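Local coordinates for protein SusD homolog (Bacteroides thetaiotaomicron, PDB 4MRU) that probably binds mucin O-glycans as a SusD-like outer-membrane lipoprotein with a TPR-like helical fold, at residues A249-F252 / N253-D257; E60-T63 / G64-E67; S300-S303 / D304-I308. All blocks are in the same frame, centred on the assembly; numbering follows the deposited sequence.

The three contacts are local turns and helix ends linked largely through Arg62, with Thr61 and Thr63. Contact 2 touches both others: its centre lies about 9 Å from that of contact 3 and about 15 Å from that of contact 1. Arg62 NH2 makes a probable hydrogen bond to Trp255 O (2.8 Å) and NE a salt bridge to Asp257 OD1 in contact 1, while NH1 is salt-bridged to Asp304 OD2 (3.1 Å) in contact 3. Probable hydrogen bonds also join Thr61 OG1 to Lys256 O (2.8 Å) and Thr63 OG1 to Asp304 OD1 (2.6 Å). Contacts 1 and 3 pack directly, Ile308 CG1 against Lys256 O at 3.4 Å. All three lie away from the magnesium-binding Asn373.

Contact 1: A249-F252 / N253-D257; sequences ALCF and NDWKD
Trp255 folds back over the last turn of the preceding helix 248-254 and lays one face of its indole on Leu250. The touching atom is Leu250 CB, 4.0 Å from the centroid of the five-membered ring and 21° off its normal, a CH-pi contact made by the root of the leucine and not by its methyls. Farther along the same ring system, Cys251 SG lies 4.4 Å from the centroid of the six-membered ring of Trp255; the sulfur comes in obliquely, giving a sulfur-aromatic contact. One methyl of Leu250, CD2, passes Asp254 OD2 at 3.3 Å. With CG anti to the carbonyl carbon and beside the backbone N (chi1 -56°), the indole of Trp255 lies back along the chain over Leu250 and Cys251.

The backbone behind these side chains is widened. Leu250 O accepts twice: from Asp254 N at 3.0 Å, as in an ordinary helical turn, and from Trp255 N at 2.7 Å, the five-residue step of a pi-type turn. Upstream Ala249 O takes Asn253 N at 2.8 Å in the usual four-residue step, and also Phe252 N. Downstream Lys256 takes a positive phi, and Asp257 N then reaches back to Cys251 O at 3.1 Å. Further out, Asp257 OD1 is salt-bridged to Arg62 NE, Asn253 ND2 is held by Met316 O, the ring of Phe252 meets Phe58 and Arg314, and helix 40-54 packs beside Trp255 through Glu40 and Gln44. The arrangement exemplifies a helix C-terminus that opens through a pi-type turn and is followed by a residue of positive phi; here it leads helix 248-254 into strand 258-260, the partner of strand 58-60 in a two-stranded antiparallel sheet.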
ATOM      1  N   ALA A 249     -15.598   0.624   6.680  1.00 18.46           N
ATOM      2  CA  ALA A 249     -16.395   1.845   6.697  1.00 19.19           C
ATOM      3  C   ALA A 249     -16.719   2.276   8.116  1.00 20.21           C
ATOM      4  O   ALA A 249     -16.896   3.474   8.360  1.00 19.98           O
ATOM      5  CB  ALA A 249     -17.675   1.676   5.881  1.00 18.74           C
ATOM      6  N   LEU A 250     -16.816   1.326   9.056  1.00 21.27           N
ATOM      7  CA  LEU A 250     -17.057   1.674  10.454  1.00 22.47           C
ATOM      8  C   LEU A 250     -16.016   2.690  10.956  1.00 21.40           C
ATOM      9  O   LEU A 250     -16.377   3.653  11.639  1.00 20.18           O
ATOM     10  CB  LEU A 250     -17.010   0.449  11.377  1.00 18.54           C
ATOM     11  CG  LEU A 250     -18.155  -0.525  11.147  1.00 21.72           C
ATOM     12  CD1 LEU A 250     -17.838  -1.844  11.851  1.00 22.74           C
ATOM     13  CD2 LEU A 250     -19.493   0.053  11.596  1.00 22.27           C
ATOM     14  N   CYS A 251     -14.745   2.450  10.636  1.00 19.85           N
ATOM     15  CA  CYS A 251     -13.626   3.231  11.171  1.00 22.03           C
ATOM     16  C   CYS A 251     -13.766   4.704  10.836  1.00 26.35           C
ATOM     17  O   CYS A 251     -13.377   5.557  11.630  1.00 21.99           O
ATOM     18  CB  CYS A 251     -12.273   2.731  10.634  1.00 24.20           C
ATOM     19  SG  CYS A 251     -11.937   0.971  11.001  1.00 26.07           S
ATOM     20  N   PHE A 252     -14.312   4.992   9.652  1.00 20.84           N
ATOM     21  CA  PHE A 252     -14.335   6.336   9.119  1.00 21.69           C
ATOM     22  C   PHE A 252     -15.697   6.981   9.298  1.00 21.41           C
ATOM     23  O   PHE A 252     -15.790   8.133   9.665  1.00 22.74           O
ATOM     24  CB  PHE A 252     -13.976   6.309   7.635  1.00 25.37           C
ATOM     25  CG  PHE A 252     -12.573   5.845   7.366  1.00 21.88           C
ATOM     26  CD1 PHE A 252     -11.518   6.737   7.393  1.00 22.83           C
ATOM     27  CD2 PHE A 252     -12.321   4.510   7.089  1.00 25.17           C
ATOM     28  CE1 PHE A 252     -10.223   6.323   7.169  1.00 21.74           C
ATOM     29  CE2 PHE A 252     -11.033   4.081   6.824  1.00 26.94           C
ATOM     30  CZ  PHE A 252      -9.976   4.982   6.880  1.00 25.03           C
ATOM     31  N   ASN A 253     -16.749   6.233   9.020  1.00 21.23           N
ATOM     32  CA  ASN A 253     -18.108   6.765   8.993  1.00 21.39           C
ATOM     33  C   ASN A 253     -18.814   6.712  10.337  1.00 21.68           C
ATOM     34  O   ASN A 253     -19.647   7.551  10.606  1.00 23.67           O
ATOM     35  CB  ASN A 253     -18.954   6.019   7.951  1.00 20.42           C
ATOM     36  CG  ASN A 253     -18.600   6.401   6.524  1.00 24.98           C
ATOM     37  OD1 ASN A 253     -17.816   7.331   6.267  1.00 24.20           O
ATOM     38  ND2 ASN A 253     -19.184   5.677   5.566  1.00 25.56           N
ATOM     39  N   ASP A 254     -18.561   5.696  11.134  1.00 23.61           N
ATOM     40  CA  ASP A 254     -19.394   5.418  12.326  1.00 24.03           C
ATOM     41  C   ASP A 254     -18.613   5.662  13.568  1.00 23.20           C
ATOM     42  O   ASP A 254     -19.044   6.426  14.393  1.00 23.62           O
ATOM     43  CB  ASP A 254     -19.957   3.988  12.287  1.00 26.97           C
ATOM     44  CG  ASP A 254     -20.800   3.760  11.006  1.00 33.02           C
ATOM     45  OD1 ASP A 254     -21.723   4.564  10.752  1.00 37.45           O
ATOM     46  OD2 ASP A 254     -20.437   2.911  10.185  1.00 36.80           O
ATOM     47  N   TRP A 255     -17.450   5.044  13.686  1.00 20.52           N
ATOM     48  CA  TRP A 255     -16.530   5.375  14.795  1.00 19.09           C
ATOM     49  C   TRP A 255     -15.958   6.772  14.663  1.00 21.98           C
ATOM     50  O   TRP A 255     -15.708   7.433  15.670  1.00 22.60           O
ATOM     51  CB  TRP A 255     -15.360   4.426  14.830  1.00 19.93           C
ATOM     52  CG  TRP A 255     -15.678   2.969  14.914  1.00 20.67           C
ATOM     53  CD1 TRP A 255     -16.898   2.375  15.067  1.00 21.79           C
ATOM     54  CD2 TRP A 255     -14.723   1.915  14.840  1.00 24.43           C
ATOM     55  NE1 TRP A 255     -16.759   1.003  15.064  1.00 23.31           N
ATOM     56  CE2 TRP A 255     -15.424   0.702  14.955  1.00 22.55           C
ATOM     57  CE3 TRP A 255     -13.332   1.882  14.691  1.00 19.44           C
ATOM     58  CZ2 TRP A 255     -14.780  -0.521  14.936  1.00 24.12           C
ATOM     59  CZ3 TRP A 255     -12.698   0.663  14.665  1.00 23.97           C
ATOM     60  CH2 TRP A 255     -13.421  -0.521  14.755  1.00 24.99           C
ATOM     61  N   LYS A 256     -15.737   7.197  13.430  1.00 21.27           N
ATOM     62  CA  LYS A 256     -15.187   8.516  13.120  1.00 25.24           C
ATOM     63  C   LYS A 256     -13.814   8.751  13.794  1.00 24.75           C
ATOM     64  O   LYS A 256     -13.561   9.840  14.307  1.00 23.64           O
ATOM     65  CB  LYS A 256     -16.201   9.620  13.499  1.00 25.77           C
ATOM     66  CG  LYS A 256     -17.602   9.357  12.916  1.00 28.30           C
ATOM     67  CD  LYS A 256     -18.568  10.485  13.236  1.00 30.44           C
ATOM     68  CE  LYS A 256     -19.989  10.012  13.049  1.00 39.30           C
ATOM     69  NZ  LYS A 256     -20.938  11.159  13.040  1.00 46.79           N
ATOM     70  N   ASP A 257     -12.963   7.719  13.779  1.00 21.08           N
ATOM     71  CA  ASP A 257     -11.654   7.743  14.384  1.00 20.19           C
ATOM     72  C   ASP A 257     -10.563   8.334  13.460  1.00 18.80           C
ATOM     73  O   ASP A 257      -9.456   8.566  13.898  1.00 20.48           O
ATOM     74  CB  ASP A 257     -11.217   6.339  14.794  1.00 22.44           C
ATOM     75  CG  ASP A 257     -11.845   5.852  16.086  1.00 24.80           C
ATOM     76  OD1 ASP A 257     -12.567   6.614  16.759  1.00 21.99           O
ATOM     77  OD2 ASP A 257     -11.602   4.673  16.413  1.00 21.94           O
TER

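Contact 2: E60-T63 / G64-E67; sequences ETRT and GWLE
Glu60 meets Trp65 through its aliphatic part: CB lies 4.0 Å from Trp65 CE3, approaching the six-membered ring obliquely. The two side chains cross at about a right angle, with the carboxylate plane 82° from the ring, and the charged end of Glu60 is engaged by Ser70 OG beyond the contact. Two residues on, Arg62 makes the more intimate approach. Its CB sits squarely over the indole face, 3.5 Å from the centroid of the five-membered ring, a CH-pi contact, and its CG follows over the benzo side at 3.8 Å from Trp65 CZ2. A bend at chi2 (-61°) then steers the rest of the chain off the indole, so the guanidinium group serves Asp257, Asp304 and the carbonyl of Trp255. Next to this CH-pi contact the backbone makes a type I beta turn from Arg62 to Trp65, closed by Trp65 N donating to Arg62 O at 3.1 Å. Thr63, at the second turn position, shares a hydrogen bond between its OG1 and Asp304 OD1, while a water lies 2.8 Å from Trp65 O and, less closely, near Thr63 O. With an alanine in place of Trp65, the face under Arg62 CB and CG would be gone, and the aliphatic parts of Arg62 and Glu60 would probably lose their cover. The chemistry thus divides one arginine in two: its carbons are spent on an aromatic face, and its charge is delivered to carboxylates from parts of the chain distant in sequence.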
ATOM      1  N   GLU A  60      -5.585  10.611  12.930  1.00 23.79           N
ATOM      2  CA  GLU A  60      -6.437  10.096  13.967  1.00 21.93           C
ATOM      3  C   GLU A  60      -7.137  11.293  14.609  1.00 23.67           C
ATOM      4  O   GLU A  60      -6.547  12.331  14.881  1.00 26.59           O
ATOM      5  CB  GLU A  60      -5.612   9.286  14.985  1.00 24.24           C
ATOM      6  CG  GLU A  60      -4.665   8.210  14.408  1.00 27.28           C
ATOM      7  CD  GLU A  60      -3.200   8.590  14.419  1.00 32.18           C
ATOM      8  OE1 GLU A  60      -2.908   9.789  14.290  1.00 33.96           O
ATOM      9  OE2 GLU A  60      -2.344   7.673  14.523  1.00 33.51           O
ATOM     10  N   THR A  61      -8.420  11.147  14.842  1.00 22.12           N
ATOM     11  CA  THR A  61      -9.229  12.213  15.432  1.00 21.28           C
ATOM     12  C   THR A  61      -9.256  12.201  16.924  1.00 22.07           C
ATOM     13  O   THR A  61      -9.697  13.177  17.550  1.00 25.20           O
ATOM     14  CB  THR A  61     -10.712  12.057  15.010  1.00 22.92           C
ATOM     15  OG1 THR A  61     -11.183  10.763  15.430  1.00 19.91           O
ATOM     16  CG2 THR A  61     -10.857  12.209  13.539  1.00 20.01           C
ATOM     17  N   ARG A  62      -8.751  11.127  17.535  1.00 21.35           N
ATOM     18  CA  ARG A  62      -8.909  10.972  18.979  1.00 20.56           C
ATOM     19  C   ARG A  62      -7.766  11.629  19.745  1.00 21.34           C
ATOM     20  O   ARG A  62      -6.675  11.072  19.837  1.00 21.55           O
ATOM     21  CB  ARG A  62      -9.050   9.490  19.363  1.00 21.05           C
ATOM     22  CG  ARG A  62     -10.288   8.846  18.717  1.00 20.99           C
ATOM     23  CD  ARG A  62     -11.579   9.538  19.167  1.00 22.24           C
ATOM     24  NE  ARG A  62     -12.734   9.092  18.400  1.00 23.83           N
ATOM     25  CZ  ARG A  62     -13.948   9.616  18.480  1.00 24.21           C
ATOM     26  NH1 ARG A  62     -14.196  10.632  19.325  1.00 21.35           N
ATOM     27  NH2 ARG A  62     -14.923   9.107  17.714  1.00 26.39           N
ATOM     28  N   THR A  63      -8.070  12.795  20.330  1.00 22.32           N
ATOM     29  CA  THR A  63      -7.057  13.682  20.960  1.00 22.45           C
ATOM     30  C   THR A  63      -6.525  13.109  22.247  1.00 25.14           C
ATOM     31  O   THR A  63      -5.444  13.504  22.708  1.00 27.97           O
ATOM     32  CB  THR A  63      -7.625  15.087  21.227  1.00 22.79           C
ATOM     33  OG1 THR A  63      -8.811  14.990  22.050  1.00 24.32           O
ATOM     34  CG2 THR A  63      -7.955  15.741  19.904  1.00 23.15           C
ATOM     35  N   GLY A  64      -7.245  12.158  22.819  1.00 26.33           N
ATOM     36  CA  GLY A  64      -6.760  11.461  23.999  1.00 28.54           C
ATOM     37  C   GLY A  64      -5.672  10.446  23.716  1.00 28.33           C
ATOM     38  O   GLY A  64      -5.010   9.990  24.634  1.00 30.32           O
ATOM     39  N   TRP A  65      -5.457  10.082  22.459  1.00 24.95           N
ATOM     40  CA  TRP A  65      -4.423   9.097  22.137  1.00 26.70           C
ATOM     41  C   TRP A  65      -3.045   9.780  22.120  1.00 25.74           C
ATOM     42  O   TRP A  65      -2.776  10.618  21.246  1.00 25.52           O
ATOM     43  CB  TRP A  65      -4.653   8.411  20.788  1.00 24.86           C
ATOM     44  CG  TRP A  65      -5.925   7.587  20.634  1.00 22.42           C
ATOM     45  CD1 TRP A  65      -6.831   7.285  21.611  1.00 25.84           C
ATOM     46  CD2 TRP A  65      -6.382   6.931  19.454  1.00 21.99           C
ATOM     47  NE1 TRP A  65      -7.841   6.515  21.095  1.00 23.86           N
ATOM     48  CE2 TRP A  65      -7.585   6.271  19.780  1.00 23.73           C
ATOM     49  CE3 TRP A  65      -5.915   6.854  18.140  1.00 23.25           C
ATOM     50  CZ2 TRP A  65      -8.306   5.551  18.863  1.00 22.43           C
ATOM     51  CZ3 TRP A  65      -6.650   6.139  17.226  1.00 24.02           C
ATOM     52  CH2 TRP A  65      -7.844   5.515  17.588  1.00 23.83           C
ATOM     53  N   LEU A  66      -2.170   9.351  23.020  1.00 22.74           N
ATOM     54  CA  LEU A  66      -0.804   9.921  23.118  1.00 24.00           C
ATOM     55  C   LEU A  66       0.333   8.992  22.683  1.00 23.17           C
ATOM     56  O   LEU A  66       1.478   9.443  22.573  1.00 22.35           O
ATOM     57  CB  LEU A  66      -0.560  10.375  24.550  1.00 25.37           C
ATOM     58  CG  LEU A  66      -1.556  11.459  25.036  1.00 29.67           C
ATOM     59  CD1 LEU A  66      -1.277  11.816  26.481  1.00 29.63           C
ATOM     60  CD2 LEU A  66      -1.510  12.693  24.174  1.00 33.16           C
ATOM     61  N   GLU A  67       0.014   7.714  22.448  1.00 22.09           N
ATOM     62  CA  GLU A  67       0.932   6.735  21.874  1.00 22.46           C
ATOM     63  C   GLU A  67       0.371   6.248  20.558  1.00 23.36           C
ATOM     64  O   GLU A  67      -0.328   5.228  20.496  1.00 22.69           O
ATOM     65  CB  GLU A  67       1.142   5.572  22.835  1.00 22.40           C
ATOM     66  CG  GLU A  67       1.660   6.008  24.190  1.00 25.95           C
ATOM     67  CD  GLU A  67       1.821   4.814  25.129  1.00 36.38           C
ATOM     68  OE1 GLU A  67       2.839   4.090  25.031  1.00 44.38           O
ATOM     69  OE2 GLU A  67       0.940   4.600  25.966  1.00 45.59           O
TER
HETATM   70  O   HOH W   1      -3.276  13.194  20.295  1.00 36.75           O

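Contact 3: S300-S303 / D304-I308; sequences SPFS and DDDMI
Between Ser303 and Met307 the backbone enters helix 304-309, the first turn being closed by Met307 N donating to Ser303 O at 3.3 Å. Ser303 is the N-cap, and with Asp306 it forms a capping box. In one direction Ser303 OG accepts from Asp306 N at 3.0 Å, its chi1 of 73° placing the hydroxyl between the serine's own N and carbonyl carbon; in the other, Ser303 N donates to Asp306 OD2 at 3.1 Å, meeting that oxygen from 35° above the carboxylate plane. Two amides at the helix start are thereby satisfied by side chains, and the negative carboxylate probably sits favourably near the positive end of the helix dipole. An ST turn precedes the box: Phe302 N donates to Ser300 OG at 3.0 Å. Met307, present as selenomethionine, curls back toward the ST turn through bends at chi2 and chi3. Its terminal methyl CE lies 3.5 Å from Phe302 CB and, at the ring edge near its plane, 4.1 Å from Phe302 CD2. That same CE lies 3.4 Å from Ser300 OG, the oxygen that anchors the ST turn.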
ATOM      1  N   SER A 300      -3.375  17.398  19.161  1.00 20.30           N
ATOM      2  CA  SER A 300      -4.227  18.576  19.107  1.00 21.46           C
ATOM      3  C   SER A 300      -4.711  18.986  20.492  1.00 22.60           C
ATOM      4  O   SER A 300      -5.081  18.127  21.281  1.00 23.36           O
ATOM      5  CB  SER A 300      -5.464  18.319  18.235  1.00 26.88           C
ATOM      6  OG  SER A 300      -6.361  19.436  18.248  1.00 26.47           O
ATOM      7  N   PRO A 301      -4.798  20.303  20.765  1.00 23.40           N
ATOM      8  CA  PRO A 301      -5.441  20.792  22.013  1.00 25.69           C
ATOM      9  C   PRO A 301      -6.932  20.919  21.903  1.00 23.80           C
ATOM     10  O   PRO A 301      -7.582  21.303  22.855  1.00 23.49           O
ATOM     11  CB  PRO A 301      -4.841  22.189  22.178  1.00 26.82           C
ATOM     12  CG  PRO A 301      -4.619  22.645  20.763  1.00 27.19           C
ATOM     13  CD  PRO A 301      -4.295  21.417  19.936  1.00 23.83           C
ATOM     14  N   PHE A 302      -7.502  20.628  20.744  1.00 26.85           N
ATOM     15  CA  PHE A 302      -8.948  20.745  20.559  1.00 24.50           C
ATOM     16  C   PHE A 302      -9.692  19.447  20.909  1.00 30.09           C
ATOM     17  O   PHE A 302      -9.067  18.460  21.338  1.00 28.45           O
ATOM     18  CB  PHE A 302      -9.189  21.209  19.126  1.00 25.68           C
ATOM     19  CG  PHE A 302      -8.634  22.582  18.862  1.00 29.76           C
ATOM     20  CD1 PHE A 302      -8.994  23.661  19.666  1.00 34.81           C
ATOM     21  CD2 PHE A 302      -7.688  22.784  17.883  1.00 34.30           C
ATOM     22  CE1 PHE A 302      -8.452  24.921  19.454  1.00 40.52           C
ATOM     23  CE2 PHE A 302      -7.150  24.035  17.659  1.00 34.22           C
ATOM     24  CZ  PHE A 302      -7.539  25.109  18.432  1.00 33.18           C
ATOM     25  N   SER A 303     -11.023  19.464  20.742  1.00 24.97           N
ATOM     26  CA  SER A 303     -11.877  18.320  21.076  1.00 25.54           C
ATOM     27  C   SER A 303     -11.896  17.320  19.943  1.00 21.58           C
ATOM     28  O   SER A 303     -11.553  17.644  18.811  1.00 19.65           O
ATOM     29  CB  SER A 303     -13.310  18.777  21.386  1.00 24.82           C
ATOM     30  OG  SER A 303     -14.036  19.188  20.208  1.00 28.70           O
ATOM     31  N   ASP A 304     -12.246  16.081  20.255  1.00 22.91           N
ATOM     32  CA  ASP A 304     -12.486  15.082  19.203  1.00 22.12           C
ATOM     33  C   ASP A 304     -13.556  15.566  18.192  1.00 21.14           C
ATOM     34  O   ASP A 304     -13.397  15.381  16.970  1.00 20.38           O
ATOM     35  CB  ASP A 304     -12.910  13.747  19.808  1.00 26.22           C
ATOM     36  CG  ASP A 304     -11.826  13.104  20.650  1.00 24.22           C
ATOM     37  OD1 ASP A 304     -10.759  13.695  20.834  1.00 30.27           O
ATOM     38  OD2 ASP A 304     -12.056  11.988  21.167  1.00 27.76           O
ATOM     39  N   ASP A 305     -14.603  16.227  18.672  1.00 20.05           N
ATOM     40  CA  ASP A 305     -15.656  16.698  17.777  0.50 24.45           C
ATOM     41  C   ASP A 305     -15.111  17.723  16.790  1.00 23.80           C
ATOM     42  O   ASP A 305     -15.483  17.706  15.626  1.00 23.20           O
ATOM     43  CB  ASP A 305     -16.823  17.307  18.549  0.50 29.57           C
ATOM     44  CG  ASP A 305     -18.062  17.475  17.678  0.50 34.74           C
ATOM     45  OD1 ASP A 305     -18.612  16.447  17.208  0.50 37.73           O
ATOM     46  OD2 ASP A 305     -18.474  18.637  17.447  0.50 44.17           O
ATOM     47  N   ASP A 306     -14.213  18.594  17.266  1.00 24.81           N
ATOM     48  CA  ASP A 306     -13.511  19.555  16.388  1.00 22.80           C
ATOM     49  C   ASP A 306     -12.737  18.853  15.244  1.00 24.03           C
ATOM     50  O   ASP A 306     -12.725  19.299  14.089  1.00 26.31           O
ATOM     51  CB  ASP A 306     -12.512  20.409  17.195  1.00 24.13           C
ATOM     52  CG  ASP A 306     -13.149  21.402  18.148  1.00 29.94           C
ATOM     53  OD1 ASP A 306     -14.251  21.863  17.864  1.00 26.07           O
ATOM     54  OD2 ASP A 306     -12.524  21.756  19.205  1.00 32.61           O
HETATM   55  N   MSE A 307     -12.033  17.773  15.577  1.00 23.78           N
HETATM   56  CA  MSE A 307     -11.227  17.010  14.606  1.00 22.02           C
HETATM   57  C   MSE A 307     -12.117  16.269  13.652  1.00 23.79           C
HETATM   58  O   MSE A 307     -11.806  16.149  12.485  1.00 23.21           O
HETATM   59  CB  MSE A 307     -10.322  15.960  15.274  1.00 24.66           C
HETATM   60  CG  MSE A 307      -9.360  16.470  16.338  1.00 30.52           C
HETATM   61 SE   MSE A 307      -8.061  17.774  15.584  0.75 42.44          SE
HETATM   62  CE  MSE A 307      -9.026  19.297  16.171  1.00 30.74           C
ATOM     63  N   ILE A 308     -13.240  15.772  14.143  1.00 22.39           N
ATOM     64  CA  ILE A 308     -14.169  15.002  13.321  1.00 20.87           C
ATOM     65  C   ILE A 308     -14.912  15.907  12.341  1.00 19.73           C
ATOM     66  O   ILE A 308     -15.057  15.576  11.192  1.00 20.17           O
ATOM     67  CB  ILE A 308     -15.177  14.255  14.210  1.00 22.44           C
ATOM     68  CG1 ILE A 308     -14.489  13.072  14.898  1.00 24.51           C
ATOM     69  CG2 ILE A 308     -16.414  13.798  13.419  1.00 23.60           C
ATOM     70  CD1 ILE A 308     -15.248  12.571  16.112  1.00 26.49           C
TER